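Local coordinates for fructooligosaccharide ABC transporter substrate-binding protein FusA (Streptococcus pneumoniae, PDB 5G5Y) that captures short- and long-chain fructooligosaccharides, preferring tetrasaccharides and larger, and delivers them to its ABC transporter for import, at residues N420-D431 against I481-Y489. Numbering follows the deposited sequence.
Sequences NNYPRVFMTQED and IKQKYYDQY
D431 and Y485 meet through a short hydrogen bond, Y485 OH giving to D431 OD2 at 2.6 Å on the anti lone pair of that oxygen. K484 NZ reaches D431 OD2 at 2.8 Å on the syn side, somewhat out of the carboxylate plane, in a salt bridge, the lysine chain bending at chi3 (77°) to turn its amine toward the carboxylate. One carboxylate oxygen thus takes two donors, while OD1 has a salt bridge to K434; this cationic company would be expected to favour the ionised form. Y485 OH also accepts from T428 N at 3.0 Å in a nearly straight bond (173°). Its oxygen is therefore gripped by both the backbone before the helix and the carboxylate in its first turn.

Toward the start of 420-431, Y422 OH donates in the carbonyl plane to K482 O at 2.8 Å, an acceptor already used by Y486 N within the helix. Setting CG of Y422 opposite the backbone N (chi1 -168°) sends this ring across K482, past whose CD the hydroxyl lies.

M427 and V425 pack between these two polar sites. M427 lays CG over the centre of the Y485 ring, 3.5 Å from its centroid, with SD oblique to the ring in a Met-aromatic contact, and V425 CG2 touches Y485 CB. Beyond the second site, P423 CB sits squarely over the Y489 face, while P423 CD meets the edge of Y486.

T428 N-caps helix 429-455, its OG1 accepting from D431 N. The whole illustrates a capped helix start, with the irregular lead-in that precedes it, turned at R424, packed against helix 475-492 in the C-terminal helical region of this solute-binding protein.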
# COMPACT_ATOMS: atom_id res chain seq x y z
N ASN A 420 8.98 1.66 15.21
CA ASN A 420 9.21 1.07 13.91
C ASN A 420 8.10 0.19 13.45
O ASN A 420 7.34 -0.37 14.24
CB ASN A 420 10.52 0.26 13.93
CG ASN A 420 11.75 1.18 13.97
OD1 ASN A 420 11.93 2.03 13.10
ND2 ASN A 420 12.51 1.07 14.99
N ASN A 421 8.03 0.06 12.13
CA ASN A 421 7.29 -1.06 11.48
C ASN A 421 8.33 -1.98 10.80
O ASN A 421 9.54 -1.83 11.03
CB ASN A 421 6.19 -0.55 10.53
CG ASN A 421 6.73 0.22 9.35
OD1 ASN A 421 7.93 0.38 9.21
ND2 ASN A 421 5.83 0.68 8.47
N TYR A 422 7.86 -2.99 10.07
CA TYR A 422 8.76 -4.00 9.47
C TYR A 422 9.20 -3.51 8.09
O TYR A 422 8.32 -3.25 7.23
CB TYR A 422 8.08 -5.39 9.34
CG TYR A 422 9.16 -6.42 9.02
CD1 TYR A 422 9.94 -6.95 10.02
CD2 TYR A 422 9.45 -6.79 7.70
CE1 TYR A 422 10.97 -7.85 9.73
CE2 TYR A 422 10.50 -7.67 7.41
CZ TYR A 422 11.26 -8.18 8.42
OH TYR A 422 12.27 -9.08 8.12
N PRO A 423 10.52 -3.41 7.83
CA PRO A 423 10.98 -2.81 6.59
C PRO A 423 10.89 -3.77 5.39
O PRO A 423 10.99 -4.99 5.54
CB PRO A 423 12.43 -2.46 6.90
CG PRO A 423 12.85 -3.47 7.89
CD PRO A 423 11.65 -3.79 8.72
N ARG A 424 10.73 -3.20 4.21
CA ARG A 424 10.59 -3.96 2.95
C ARG A 424 11.94 -4.54 2.46
O ARG A 424 12.35 -4.22 1.36
CB ARG A 424 10.06 -3.00 1.85
CG ARG A 424 8.64 -2.50 2.00
CD ARG A 424 7.75 -3.70 2.24
NE ARG A 424 6.35 -3.44 1.97
CZ ARG A 424 5.34 -4.06 2.59
NH1 ARG A 424 5.54 -4.97 3.53
NH2 ARG A 424 4.10 -3.75 2.26
N VAL A 425 12.59 -5.38 3.26
CA VAL A 425 13.95 -5.83 2.98
C VAL A 425 13.97 -6.73 1.75
O VAL A 425 12.99 -7.36 1.46
CB VAL A 425 14.57 -6.58 4.18
CG1 VAL A 425 14.92 -5.59 5.26
CG2 VAL A 425 13.63 -7.68 4.69
N PHE A 426 15.11 -6.78 1.07
CA PHE A 426 15.39 -7.66 -0.03
C PHE A 426 16.10 -8.94 0.48
O PHE A 426 17.24 -8.90 0.89
CB PHE A 426 16.35 -6.91 -1.00
CG PHE A 426 16.40 -7.45 -2.39
CD1 PHE A 426 15.92 -8.70 -2.74
CD2 PHE A 426 16.99 -6.66 -3.40
CE1 PHE A 426 15.98 -9.14 -4.06
CE2 PHE A 426 17.06 -7.11 -4.70
CZ PHE A 426 16.56 -8.34 -5.04
N MET A 427 15.42 -10.08 0.44
CA MET A 427 15.93 -11.31 1.02
C MET A 427 16.65 -12.17 -0.04
O MET A 427 16.46 -12.00 -1.24
CB MET A 427 14.77 -12.13 1.64
CG MET A 427 14.10 -11.47 2.84
SD MET A 427 12.93 -12.59 3.63
CE MET A 427 12.30 -11.60 4.99
N THR A 428 17.44 -13.12 0.43
CA THR A 428 18.02 -14.10 -0.48
C THR A 428 16.95 -14.95 -1.12
O THR A 428 15.81 -15.08 -0.61
CB THR A 428 19.00 -15.03 0.21
OG1 THR A 428 18.33 -15.78 1.24
CG2 THR A 428 20.16 -14.27 0.77
N GLN A 429 17.34 -15.61 -2.22
CA GLN A 429 16.40 -16.50 -2.92
C GLN A 429 15.91 -17.62 -1.99
O GLN A 429 14.73 -17.89 -1.92
CB GLN A 429 17.05 -17.08 -4.21
CG GLN A 429 16.06 -17.61 -5.25
CD GLN A 429 16.44 -17.26 -6.71
OE1 GLN A 429 17.62 -17.22 -7.08
NE2 GLN A 429 15.42 -16.97 -7.52
N GLU A 430 16.83 -18.22 -1.24
CA GLU A 430 16.51 -19.29 -0.30
C GLU A 430 15.50 -18.85 0.76
O GLU A 430 14.56 -19.57 1.09
CB GLU A 430 17.79 -19.75 0.39
CG GLU A 430 17.60 -20.97 1.28
CD GLU A 430 18.80 -21.24 2.19
OE1 GLU A 430 19.70 -20.37 2.31
OE2 GLU A 430 18.82 -22.33 2.80
N ASP A 431 15.74 -17.69 1.33
CA ASP A 431 14.81 -17.13 2.31
C ASP A 431 13.47 -16.76 1.70
O ASP A 431 12.42 -17.06 2.30
CB ASP A 431 15.44 -15.98 3.10
CG ASP A 431 16.50 -16.47 4.10
OD1 ASP A 431 16.42 -17.63 4.55
OD2 ASP A 431 17.43 -15.71 4.44
N ILE A 481 13.78 -15.84 10.59
CA ILE A 481 14.15 -15.21 9.32
C ILE A 481 13.83 -13.70 9.33
O ILE A 481 14.68 -12.87 8.97
CB ILE A 481 13.50 -15.89 8.12
CG1 ILE A 481 14.10 -17.29 7.94
CG2 ILE A 481 13.71 -15.02 6.87
CD1 ILE A 481 13.22 -18.22 7.15
N LYS A 482 12.62 -13.36 9.75
CA LYS A 482 12.19 -11.97 9.79
C LYS A 482 13.07 -11.15 10.73
O LYS A 482 13.49 -10.01 10.41
CB LYS A 482 10.71 -11.88 10.17
CG LYS A 482 9.73 -12.42 9.11
CD LYS A 482 9.53 -11.44 7.96
CE LYS A 482 8.61 -11.99 6.87
NZ LYS A 482 8.33 -10.94 5.85
N GLN A 483 13.40 -11.73 11.88
CA GLN A 483 14.26 -11.04 12.84
C GLN A 483 15.66 -10.87 12.28
O GLN A 483 16.27 -9.84 12.50
CB GLN A 483 14.32 -11.82 14.18
CG GLN A 483 15.00 -11.09 15.29
CD GLN A 483 14.20 -9.91 15.78
OE1 GLN A 483 13.09 -10.07 16.26
NE2 GLN A 483 14.79 -8.71 15.73
N LYS A 484 16.18 -11.88 11.58
CA LYS A 484 17.48 -11.76 10.97
C LYS A 484 17.57 -10.55 10.02
O LYS A 484 18.50 -9.74 10.10
CB LYS A 484 17.84 -13.07 10.25
CG LYS A 484 19.19 -13.09 9.52
CD LYS A 484 19.41 -14.44 8.83
CE LYS A 484 18.61 -14.55 7.55
NZ LYS A 484 18.93 -15.77 6.76
N TYR A 485 16.64 -10.45 9.11
CA TYR A 485 16.64 -9.32 8.19
C TYR A 485 16.39 -7.97 8.87
O TYR A 485 16.96 -6.96 8.46
CB TYR A 485 15.67 -9.55 7.04
CG TYR A 485 16.21 -10.56 6.07
CD1 TYR A 485 17.15 -10.19 5.11
CD2 TYR A 485 15.82 -11.90 6.12
CE1 TYR A 485 17.67 -11.11 4.23
CE2 TYR A 485 16.33 -12.83 5.24
CZ TYR A 485 17.28 -12.43 4.30
OH TYR A 485 17.83 -13.34 3.41
N TYR A 486 15.56 -7.96 9.92
CA TYR A 486 15.33 -6.74 10.70
C TYR A 486 16.62 -6.23 11.33
O TYR A 486 16.98 -5.04 11.21
CB TYR A 486 14.24 -6.94 11.76
CG TYR A 486 13.97 -5.65 12.48
CD1 TYR A 486 13.19 -4.68 11.90
CD2 TYR A 486 14.55 -5.37 13.72
CE1 TYR A 486 12.95 -3.47 12.52
CE2 TYR A 486 14.30 -4.13 14.37
CZ TYR A 486 13.50 -3.19 13.73
OH TYR A 486 13.20 -1.92 14.24
N ASP A 487 17.35 -7.16 11.97
CA ASP A 487 18.61 -6.81 12.60
C ASP A 487 19.61 -6.33 11.55
O ASP A 487 20.28 -5.33 11.78
CB ASP A 487 19.20 -7.98 13.42
CG ASP A 487 18.29 -8.41 14.59
OD1 ASP A 487 17.38 -7.64 15.02
OD2 ASP A 487 18.50 -9.51 15.11
N GLN A 488 19.72 -7.01 10.41
CA GLN A 488 20.63 -6.54 9.35
C GLN A 488 20.27 -5.12 8.83
O GLN A 488 21.15 -4.28 8.61
CB GLN A 488 20.64 -7.53 8.18
CG GLN A 488 21.37 -8.82 8.46
CD GLN A 488 21.24 -9.87 7.35
OE1 GLN A 488 20.63 -9.63 6.30
NE2 GLN A 488 21.82 -11.05 7.60
N TYR A 489 18.98 -4.88 8.60
CA TYR A 489 18.49 -3.55 8.21
C TYR A 489 18.92 -2.45 9.19
O TYR A 489 19.39 -1.38 8.76
CB TYR A 489 16.97 -3.57 8.07
CG TYR A 489 16.36 -2.25 7.72
CD1 TYR A 489 16.36 -1.78 6.42
CD2 TYR A 489 15.78 -1.48 8.70
CE1 TYR A 489 15.77 -0.56 6.10
CE2 TYR A 489 15.17 -0.27 8.40
CZ TYR A 489 15.18 0.18 7.10
OH TYR A 489 14.59 1.39 6.89